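Local coordinates for cellulosomal scaffoldin adaptor protein B (PDB 3FNK), which serves as a cellulosomal scaffoldin, this part of it being its second type II cohesin, a module that binds dockerins, at residues I46-V56 and G124-V135; A63-T71 and V85-L96. All blocks are in the same frame, centred on the assembly; numbering follows the deposited sequence.

Interaction 1 (I46-V56 and G124-V135); sequences IKYDPTVLQAV and GFKVLQKKATTV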
loop_
_atom_site.group_PDB
_atom_site.type_symbol
_atom_site.label_atom_id
_atom_site.label_comp_id
_atom_site.label_asym_id
_atom_site.label_seq_id
_atom_site.Cartn_x
_atom_site.Cartn_y
_atom_site.Cartn_z
ATOM N N ILE A 46 7.322 0.996 -1.868
ATOM C CA ILE A 46 7.442 1.277 -0.454
ATOM C C ILE A 46 8.909 1.113 -0.048
ATOM O O ILE A 46 9.573 0.124 -0.445
ATOM C CB ILE A 46 6.500 0.356 0.349
ATOM C CG1 ILE A 46 5.057 0.677 0.008
ATOM C CG2 ILE A 46 6.713 0.498 1.854
ATOM C CD1 ILE A 46 4.076 -0.264 0.620
ATOM N N LYS A 47 9.425 2.093 0.702
ATOM C CA LYS A 47 10.807 2.074 1.161
ATOM C C LYS A 47 10.835 1.957 2.673
ATOM O O LYS A 47 10.093 2.655 3.370
ATOM C CB LYS A 47 11.525 3.334 0.689
ATOM C CG LYS A 47 13.040 3.332 0.949
ATOM C CD LYS A 47 13.831 2.567 -0.102
ATOM C CE LYS A 47 15.264 2.263 0.391
ATOM N NZ LYS A 47 15.278 1.556 1.714
ATOM N N TYR A 48 11.644 1.033 3.184
ATOM C CA TYR A 48 11.806 0.878 4.637
ATOM C C TYR A 48 13.244 0.508 4.968
ATOM O O TYR A 48 14.048 0.211 4.054
ATOM C CB TYR A 48 10.852 -0.173 5.186
ATOM C CG TYR A 48 11.120 -1.579 4.635
ATOM C CD1 TYR A 48 11.756 -2.567 5.429
ATOM C CD2 TYR A 48 10.755 -1.921 3.324
ATOM C CE1 TYR A 48 12.012 -3.858 4.919
ATOM C CE2 TYR A 48 11.006 -3.199 2.812
ATOM C CZ TYR A 48 11.625 -4.166 3.609
ATOM O OH TYR A 48 11.861 -5.422 3.079
ATOM N N ASP A 49 13.574 0.556 6.261
ATOM C CA ASP A 49 14.934 0.270 6.716
ATOM C C ASP A 49 15.010 -1.202 7.093
ATOM O O ASP A 49 14.529 -1.588 8.169
ATOM C CB ASP A 49 15.341 1.148 7.916
ATOM C CG ASP A 49 16.866 1.119 8.189
ATOM O OD1 ASP A 49 17.590 0.172 7.759
ATOM O OD2 ASP A 49 17.340 2.073 8.842
ATOM N N PRO A 50 15.605 -2.025 6.197
ATOM C CA PRO A 50 15.616 -3.471 6.392
ATOM C C PRO A 50 16.458 -3.856 7.625
ATOM O O PRO A 50 16.105 -4.832 8.314
ATOM C CB PRO A 50 16.257 -4.000 5.108
ATOM C CG PRO A 50 17.101 -2.911 4.618
ATOM C CD PRO A 50 16.477 -1.610 5.079
ATOM N N THR A 51 17.533 -3.092 7.900
ATOM C CA THR A 51 18.378 -3.306 9.108
ATOM C C THR A 51 17.556 -3.095 10.386
ATOM O O THR A 51 17.890 -3.642 11.436
ATOM C CB THR A 51 19.681 -2.416 9.136
ATOM O OG1 THR A 51 19.376 -1.063 9.509
ATOM C CG2 THR A 51 20.412 -2.393 7.787
ATOM N N VAL A 52 16.464 -2.328 10.273
ATOM C CA VAL A 52 15.606 -1.920 11.422
ATOM C C VAL A 52 14.193 -2.551 11.412
ATOM O O VAL A 52 13.607 -2.858 12.476
ATOM C CB VAL A 52 15.452 -0.353 11.465
ATOM C CG1 VAL A 52 14.471 0.093 12.539
ATOM C CG2 VAL A 52 16.820 0.342 11.624
ATOM N N LEU A 53 13.626 -2.700 10.209
ATOM C CA LEU A 53 12.317 -3.346 10.084
ATOM C C LEU A 53 12.405 -4.520 9.101
ATOM O O LEU A 53 13.141 -4.439 8.117
ATOM C CB LEU A 53 11.254 -2.352 9.600
ATOM C CG LEU A 53 10.803 -1.154 10.456
ATOM C CD1 LEU A 53 10.291 -0.047 9.498
ATOM C CD2 LEU A 53 9.691 -1.532 11.475
ATOM N N GLN A 54 11.662 -5.587 9.387
ATOM C CA GLN A 54 11.538 -6.742 8.468
ATOM C C GLN A 54 10.097 -6.943 7.944
ATOM O O GLN A 54 9.153 -7.147 8.706
ATOM C CB GLN A 54 12.067 -8.035 9.113
ATOM C CG GLN A 54 11.563 -9.342 8.424
ATOM C CD GLN A 54 12.028 -10.652 9.101
ATOM O OE1 GLN A 54 12.989 -11.285 8.659
ATOM N NE2 GLN A 54 11.311 -11.075 10.131
ATOM N N ALA A 55 9.961 -6.903 6.626
ATOM C CA ALA A 55 8.669 -7.144 5.977
ATOM C C ALA A 55 8.229 -8.589 6.169
ATOM O O ALA A 55 8.938 -9.512 5.781
ATOM C CB ALA A 55 8.747 -6.787 4.497
ATOM N N VAL A 56 7.071 -8.762 6.785
ATOM C CA VAL A 56 6.515 -10.059 7.081
ATOM C C VAL A 56 5.040 -10.076 6.717
ATOM O O VAL A 56 4.418 -9.016 6.536
ATOM C CB VAL A 56 6.605 -10.411 8.602
ATOM C CG1 VAL A 56 8.045 -10.523 9.044
ATOM C CG2 VAL A 56 5.862 -9.380 9.448
ATOM N N GLY A 124 3.054 -6.438 6.945
ATOM C CA GLY A 124 3.546 -6.497 8.325
ATOM C C GLY A 124 4.962 -5.967 8.389
ATOM O O GLY A 124 5.743 -6.120 7.434
ATOM N N PHE A 125 5.294 -5.299 9.491
ATOM C CA PHE A 125 6.671 -4.872 9.713
ATOM C C PHE A 125 7.083 -5.313 11.123
ATOM O O PHE A 125 6.547 -4.801 12.124
ATOM C CB PHE A 125 6.812 -3.356 9.544
ATOM C CG PHE A 125 6.839 -2.892 8.101
ATOM C CD1 PHE A 125 5.785 -2.153 7.578
ATOM C CD2 PHE A 125 7.924 -3.185 7.275
ATOM C CE1 PHE A 125 5.818 -1.714 6.244
ATOM C CE2 PHE A 125 7.955 -2.785 5.942
ATOM C CZ PHE A 125 6.909 -2.035 5.424
ATOM N N LYS A 126 7.982 -6.294 11.193
ATOM C CA LYS A 126 8.509 -6.799 12.465
ATOM C C LYS A 126 9.727 -5.974 12.898
ATOM O O LYS A 126 10.675 -5.775 12.127
ATOM C CB LYS A 126 8.836 -8.313 12.384
ATOM C CG LYS A 126 9.899 -8.832 13.406
ATOM C CD LYS A 126 10.150 -10.366 13.327
ATOM C CE LYS A 126 9.058 -11.183 14.051
ATOM N NZ LYS A 126 8.814 -12.561 13.481
ATOM N N VAL A 127 9.674 -5.480 14.136
ATOM C CA VAL A 127 10.721 -4.628 14.688
ATOM C C VAL A 127 11.991 -5.459 14.940
ATOM O O VAL A 127 11.939 -6.483 15.629
ATOM C CB VAL A 127 10.215 -3.919 15.985
ATOM C CG1 VAL A 127 11.259 -2.957 16.552
ATOM C CG2 VAL A 127 8.884 -3.183 15.722
ATOM N N LEU A 128 13.097 -5.027 14.333
ATOM C CA LEU A 128 14.419 -5.656 14.472
ATOM C C LEU A 128 15.361 -4.871 15.411
ATOM O O LEU A 128 16.391 -5.385 15.862
ATOM C CB LEU A 128 15.098 -5.777 13.103
ATOM C CG LEU A 128 14.467 -6.689 12.047
ATOM C CD1 LEU A 128 15.278 -6.612 10.775
ATOM C CD2 LEU A 128 14.379 -8.121 12.541
ATOM N N GLN A 129 15.006 -3.617 15.661
ATOM C CA GLN A 129 15.716 -2.714 16.556
ATOM C C GLN A 129 14.624 -1.748 16.988
ATOM O O GLN A 129 13.854 -1.259 16.136
ATOM C CB GLN A 129 16.786 -1.922 15.795
ATOM C CG GLN A 129 18.048 -2.666 15.443
ATOM C CD GLN A 129 18.983 -1.845 14.550
ATOM O OE1 GLN A 129 19.018 -0.610 14.622
ATOM N NE2 GLN A 129 19.752 -2.528 13.709
ATOM N N LYS A 130 14.519 -1.482 18.288
ATOM C CA LYS A 130 13.651 -0.412 18.753
ATOM C C LYS A 130 14.353 0.944 18.512
ATOM O O LYS A 130 14.815 1.598 19.446
ATOM C CB LYS A 130 13.270 -0.635 20.212
ATOM C CG LYS A 130 12.075 0.175 20.634
ATOM C CD LYS A 130 11.322 -0.513 21.739
ATOM C CE LYS A 130 10.384 0.461 22.450
ATOM N NZ LYS A 130 11.115 1.263 23.466
ATOM N N LYS A 131 14.444 1.338 17.242
ATOM C CA LYS A 131 15.194 2.515 16.800
ATOM C C LYS A 131 14.309 3.369 15.881
ATOM O O LYS A 131 13.473 2.828 15.143
ATOM C CB LYS A 131 16.465 2.068 16.073
ATOM C CG LYS A 131 17.237 3.173 15.374
ATOM C CD LYS A 131 18.518 2.636 14.751
ATOM C CE LYS A 131 19.356 3.750 14.138
ATOM N NZ LYS A 131 20.654 3.223 13.607
ATOM N N ALA A 132 14.496 4.693 15.928
ATOM C CA ALA A 132 13.659 5.656 15.188
ATOM C C ALA A 132 13.639 5.371 13.697
ATOM O O ALA A 132 14.679 5.378 13.032
ATOM C CB ALA A 132 14.131 7.109 15.434
ATOM N N THR A 133 12.450 5.138 13.159
ATOM C CA THR A 133 12.386 4.658 11.782
ATOM C C THR A 133 11.132 5.085 11.027
ATOM O O THR A 133 10.029 5.124 11.583
ATOM C CB THR A 133 12.606 3.097 11.722
ATOM O OG1 THR A 133 13.086 2.711 10.431
ATOM C CG2 THR A 133 11.362 2.320 12.099
ATOM N N THR A 134 11.324 5.387 9.744
ATOM C CA THR A 134 10.209 5.764 8.860
ATOM C C THR A 134 10.084 4.888 7.598
ATOM O O THR A 134 11.075 4.468 6.984
ATOM C CB THR A 134 10.309 7.224 8.449
ATOM O OG1 THR A 134 11.611 7.452 7.900
ATOM C CG2 THR A 134 10.138 8.131 9.665
ATOM N N VAL A 135 8.838 4.632 7.231
ATOM C CA VAL A 135 8.483 3.965 5.986
ATOM C C VAL A 135 7.894 5.030 5.055
ATOM O O VAL A 135 7.080 5.840 5.498
ATOM C CB VAL A 135 7.459 2.862 6.293
ATOM C CG1 VAL A 135 6.893 2.240 5.018
ATOM C CG2 VAL A 135 8.118 1.799 7.176
HETATM O O HOH W 1 15.847 3.571 10.129
HETATM O O HOH W 2 20.810 -0.380 12.471
#
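With CG of Tyr48 set between its backbone N and carbonyl carbon (chi1 64°), the phenol ring comes to lie across Phe125, whose CG stands opposite its carbonyl carbon (chi1 -77°). CE2 of Phe125 sits 3.6 Å from CG of Tyr48, over one face of the tyrosine and offset toward its rim; the two planes meet obliquely at 55°. Leu53 splits its branches among three neighbours: CD2 rests on CB of Phe125, while CD1 meets CG2 of Thr133 and, 3.7 Å away, CG2 of Val135. Val135 turns its other methyl, CG1, to CG2 of Ile46 at 3.6 Å. These side chains form part of the interior of the cohesin beta-barrel where strand 53-56 pairs antiparallel with the end of strand 118-127. Gln54 and Lys126 form a hydrogen-bonded pair, Gln54 N to Lys126 O and Lys126 N to Gln54 O, each 2.9 Å. On the face away from Leu53 and Phe125 their side chains run side by side, NE2 of Gln54 near CD of Lys126. Val52 CG1 packs on Thr133 CB at 3.6 Å. A water joins OD2 of Asp49 to OG1 of Thr133, while OD1 of Asp49 accepts from OG1 of Thr51, above the carboxylate plane.

Interaction 2 (A63-T71 and V85-L96); sequences AYTNSSLPT and VQGVHKISEGIL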
loop_
_atom_site.group_PDB
_atom_site.type_symbol
_atom_site.label_atom_id
_atom_site.label_comp_id
_atom_site.label_asym_id
_atom_site.label_seq_id
_atom_site.Cartn_x
_atom_site.Cartn_y
_atom_site.Cartn_z
ATOM N N ALA A 63 8.312 -14.158 7.198
ATOM C CA ALA A 63 9.119 -13.270 6.405
ATOM C C ALA A 63 8.648 -13.210 4.938
ATOM O O ALA A 63 8.371 -14.246 4.337
ATOM C CB ALA A 63 10.539 -13.708 6.485
ATOM N N TYR A 64 8.538 -12.000 4.384
ATOM C CA TYR A 64 8.272 -11.827 2.949
ATOM C C TYR A 64 9.516 -12.252 2.178
ATOM O O TYR A 64 10.633 -12.027 2.660
ATOM C CB TYR A 64 8.006 -10.349 2.592
ATOM C CG TYR A 64 6.576 -9.872 2.684
ATOM C CD1 TYR A 64 5.591 -10.629 3.302
ATOM C CD2 TYR A 64 6.221 -8.627 2.177
ATOM C CE1 TYR A 64 4.274 -10.160 3.396
ATOM C CE2 TYR A 64 4.899 -8.146 2.270
ATOM C CZ TYR A 64 3.949 -8.911 2.866
ATOM O OH TYR A 64 2.670 -8.443 2.954
ATOM N N THR A 65 9.310 -12.829 0.984
ATOM C CA THR A 65 10.362 -13.014 -0.042
ATOM C C THR A 65 10.188 -11.945 -1.101
ATOM O O THR A 65 9.263 -11.135 -1.022
ATOM C CB THR A 65 10.238 -14.358 -0.808
ATOM O OG1 THR A 65 9.164 -14.265 -1.755
ATOM C CG2 THR A 65 9.988 -15.522 0.124
ATOM N N ASN A 66 11.050 -11.958 -2.114
ATOM C CA ASN A 66 10.948 -10.977 -3.171
ATOM C C ASN A 66 9.699 -11.095 -4.075
ATOM O O ASN A 66 9.514 -10.288 -5.009
ATOM C CB ASN A 66 12.239 -10.925 -3.970
ATOM C CG ASN A 66 13.317 -10.136 -3.251
ATOM O OD1 ASN A 66 13.032 -9.218 -2.466
ATOM N ND2 ASN A 66 14.549 -10.469 -3.524
ATOM N N SER A 67 8.836 -12.056 -3.758
ATOM C CA SER A 67 7.643 -12.263 -4.546
ATOM C C SER A 67 6.376 -12.361 -3.678
ATOM O O SER A 67 5.284 -12.619 -4.199
ATOM C CB SER A 67 7.806 -13.506 -5.467
ATOM O OG SER A 67 7.832 -14.714 -4.690
ATOM N N SER A 68 6.512 -12.131 -2.363
ATOM C CA SER A 68 5.360 -12.268 -1.466
ATOM C C SER A 68 4.207 -11.345 -1.838
ATOM O O SER A 68 4.425 -10.189 -2.252
ATOM C CB SER A 68 5.757 -12.048 -0.013
ATOM O OG SER A 68 6.713 -13.020 0.361
ATOM N N LEU A 69 2.997 -11.871 -1.708
ATOM C CA LEU A 69 1.781 -11.091 -1.918
ATOM C C LEU A 69 1.380 -10.253 -0.697
ATOM O O LEU A 69 1.515 -10.719 0.425
ATOM C CB LEU A 69 0.592 -11.998 -2.280
ATOM C CG LEU A 69 0.766 -12.875 -3.526
ATOM C CD1 LEU A 69 -0.445 -13.817 -3.621
ATOM C CD2 LEU A 69 0.921 -11.968 -4.758
ATOM N N PRO A 70 0.838 -9.032 -0.930
ATOM C CA PRO A 70 0.244 -8.257 0.192
ATOM C C PRO A 70 -1.016 -8.946 0.689
ATOM O O PRO A 70 -1.655 -9.656 -0.079
ATOM C CB PRO A 70 -0.122 -6.924 -0.465
ATOM C CG PRO A 70 -0.285 -7.271 -1.934
ATOM C CD PRO A 70 0.741 -8.314 -2.215
ATOM N N THR A 71 -1.388 -8.760 1.948
ATOM C CA THR A 71 -2.683 -9.268 2.408
ATOM C C THR A 71 -3.725 -8.295 1.883
ATOM O O THR A 71 -3.453 -7.091 1.834
ATOM C CB THR A 71 -2.725 -9.381 3.933
ATOM O OG1 THR A 71 -1.541 -10.058 4.379
ATOM C CG2 THR A 71 -3.935 -10.138 4.404
ATOM N N VAL A 85 -3.098 -9.907 -8.486
ATOM C CA VAL A 85 -2.212 -9.262 -7.508
ATOM C C VAL A 85 -0.805 -9.819 -7.686
ATOM O O VAL A 85 -0.660 -11.023 -7.976
ATOM C CB VAL A 85 -2.733 -9.515 -6.075
ATOM C CG1 VAL A 85 -2.783 -11.030 -5.728
ATOM C CG2 VAL A 85 -1.971 -8.714 -5.024
ATOM N N GLN A 86 0.217 -8.967 -7.526
ATOM C CA GLN A 86 1.626 -9.391 -7.626
ATOM C C GLN A 86 2.522 -8.556 -6.698
ATOM O O GLN A 86 2.276 -7.353 -6.531
ATOM C CB GLN A 86 2.149 -9.267 -9.068
ATOM C CG GLN A 86 3.477 -10.026 -9.336
ATOM C CD GLN A 86 4.060 -9.796 -10.737
ATOM O OE1 GLN A 86 3.472 -9.114 -11.591
ATOM N NE2 GLN A 86 5.219 -10.375 -10.972
ATOM N N GLY A 87 3.559 -9.188 -6.133
ATOM C CA GLY A 87 4.618 -8.482 -5.375
ATOM C C GLY A 87 5.975 -8.730 -5.993
ATOM O O GLY A 87 6.302 -9.881 -6.260
ATOM N N VAL A 88 6.717 -7.658 -6.294
ATOM C CA VAL A 88 8.076 -7.726 -6.802
ATOM C C VAL A 88 9.001 -6.827 -5.942
ATOM O O VAL A 88 9.112 -5.610 -6.166
ATOM C CB VAL A 88 8.198 -7.354 -8.309
ATOM C CG1 VAL A 88 9.620 -7.568 -8.777
ATOM C CG2 VAL A 88 7.275 -8.209 -9.161
ATOM N N HIS A 89 9.662 -7.454 -4.976
ATOM C CA HIS A 89 10.406 -6.752 -3.924
ATOM C C HIS A 89 11.919 -6.855 -4.045
ATOM O O HIS A 89 12.453 -7.636 -4.853
ATOM C CB HIS A 89 9.951 -7.286 -2.578
ATOM C CG HIS A 89 8.466 -7.456 -2.487
ATOM N ND1 HIS A 89 7.583 -6.506 -2.965
ATOM C CD2 HIS A 89 7.706 -8.461 -1.981
ATOM C CE1 HIS A 89 6.346 -6.920 -2.745
ATOM N NE2 HIS A 89 6.391 -8.097 -2.152
ATOM N N LYS A 90 12.599 -6.043 -3.246
ATOM C CA LYS A 90 14.046 -6.101 -3.103
ATOM C C LYS A 90 14.305 -5.963 -1.615
ATOM O O LYS A 90 14.694 -4.887 -1.133
ATOM C CB LYS A 90 14.689 -4.956 -3.884
ATOM C CG LYS A 90 15.473 -5.345 -5.098
ATOM C CD LYS A 90 16.912 -5.599 -4.686
ATOM C CE LYS A 90 17.874 -5.115 -5.751
ATOM N NZ LYS A 90 19.277 -5.498 -5.369
ATOM N N ILE A 91 14.056 -7.046 -0.892
ATOM C CA ILE A 91 13.982 -7.045 0.567
ATOM C C ILE A 91 15.293 -6.614 1.231
ATOM O O ILE A 91 15.291 -6.055 2.325
ATOM C CB ILE A 91 13.566 -8.443 1.066
ATOM C CG1 ILE A 91 12.152 -8.743 0.604
ATOM C CG2 ILE A 91 13.646 -8.545 2.566
ATOM C CD1 ILE A 91 11.108 -8.593 1.665
ATOM N N SER A 92 16.400 -6.857 0.548
ATOM C CA SER A 92 17.705 -6.580 1.094
ATOM C C SER A 92 17.998 -5.096 0.981
ATOM O O SER A 92 18.818 -4.581 1.732
ATOM C CB SER A 92 18.784 -7.386 0.372
ATOM O OG SER A 92 18.955 -6.926 -0.963
ATOM N N GLU A 93 17.345 -4.421 0.034
ATOM C CA GLU A 93 17.374 -2.966 -0.030
ATOM C C GLU A 93 16.229 -2.280 0.751
ATOM O O GLU A 93 16.166 -1.058 0.811
ATOM C CB GLU A 93 17.358 -2.493 -1.469
ATOM C CG GLU A 93 18.566 -2.852 -2.275
ATOM C CD GLU A 93 18.524 -2.189 -3.636
ATOM O OE1 GLU A 93 17.444 -2.170 -4.265
ATOM O OE2 GLU A 93 19.568 -1.661 -4.089
ATOM N N GLY A 94 15.327 -3.036 1.359
ATOM C CA GLY A 94 14.157 -2.412 1.976
ATOM C C GLY A 94 13.137 -1.846 0.967
ATOM O O GLY A 94 12.558 -0.789 1.199
ATOM N N ILE A 95 12.882 -2.572 -0.129
ATOM C CA ILE A 95 11.968 -2.102 -1.178
ATOM C C ILE A 95 10.867 -3.128 -1.431
ATOM O O ILE A 95 11.148 -4.276 -1.736
ATOM C CB ILE A 95 12.708 -1.746 -2.510
ATOM C CG1 ILE A 95 13.555 -0.490 -2.350
ATOM C CG2 ILE A 95 11.714 -1.427 -3.620
ATOM C CD1 ILE A 95 14.701 -0.441 -3.272
ATOM N N LEU A 96 9.625 -2.695 -1.276
ATOM C CA LEU A 96 8.467 -3.464 -1.674
ATOM C C LEU A 96 7.765 -2.770 -2.823
ATOM O O LEU A 96 7.616 -1.548 -2.809
ATOM C CB LEU A 96 7.458 -3.607 -0.528
ATOM C CG LEU A 96 7.881 -4.178 0.834
ATOM C CD1 LEU A 96 6.677 -4.312 1.755
ATOM C CD2 LEU A 96 8.546 -5.525 0.664
HETATM O O HOH W 3 16.776 -8.572 -2.176
HETATM O O HOH W 4 4.256 -12.065 -6.986
#
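Asn66 lies against the backbone of His89 and Ile91, and the imidazole of His89 reaches toward the backbone carbonyls of the 63-71 loop. From CB the histidine passes Asn66, its CB 3.6 Å from Asn66 OD1; CG stands near the carbonyl oxygens of Thr65 and Asn66; CD2 meets Thr65 O in plane at the ring edge. His89 NE2 donates to Ser68 O at 2.9 Å, that oxygen 21° out of the ring plane and also near CE1. ND1 accepts from the backbone N of Asn97, so both ring nitrogens are engaged. CD2 of Leu96 lies over one face and C of Gly87 over the opposite one, both offset toward the rim. Asn66 grips twice: its O takes the N-H of His89, almost straight (176°), and OD1 takes that of Ile91 at 2.9 Å, in the carbonyl plane. CD1 of Ile91 touches CB of Tyr64 at 3.7 Å. The loop is thus hydrogen-bonded, by two backbone carbonyls and the side-chain oxygen of Asn66, to the connection between strands 83-87 and 95-102, while Leu69 and Pro70 pack on Val85 of strand 83-87, Pro70 and Val85 pointing in opposite directions. Donating at NE2 while accepting at ND1, His89 is probably neutral, with its proton on NE2.

Interaction 2 is nested along the chain inside the loop closed by interaction 1, and both reach the antiparallel sheet in which strands 39-47 and 95-102 are neighbours. There they join directly: Ile46 N lies 2.7 Å from Leu96 O, and Tyr48 N 2.8 Å from Gly94 O, both probable hydrogen bonds. Interaction 1 is the more buried, pairing two strands of the other sheet over apolar side chains, with polar water bridges confined to its loops. Interaction 2 has more exposed residues and holds an irregular loop to a strand and hairpin through one backbone-to-backbone bond and two that use a side chain, with a buried histidine among them. Tyr64 packs against Val56 O, a second seam between the two.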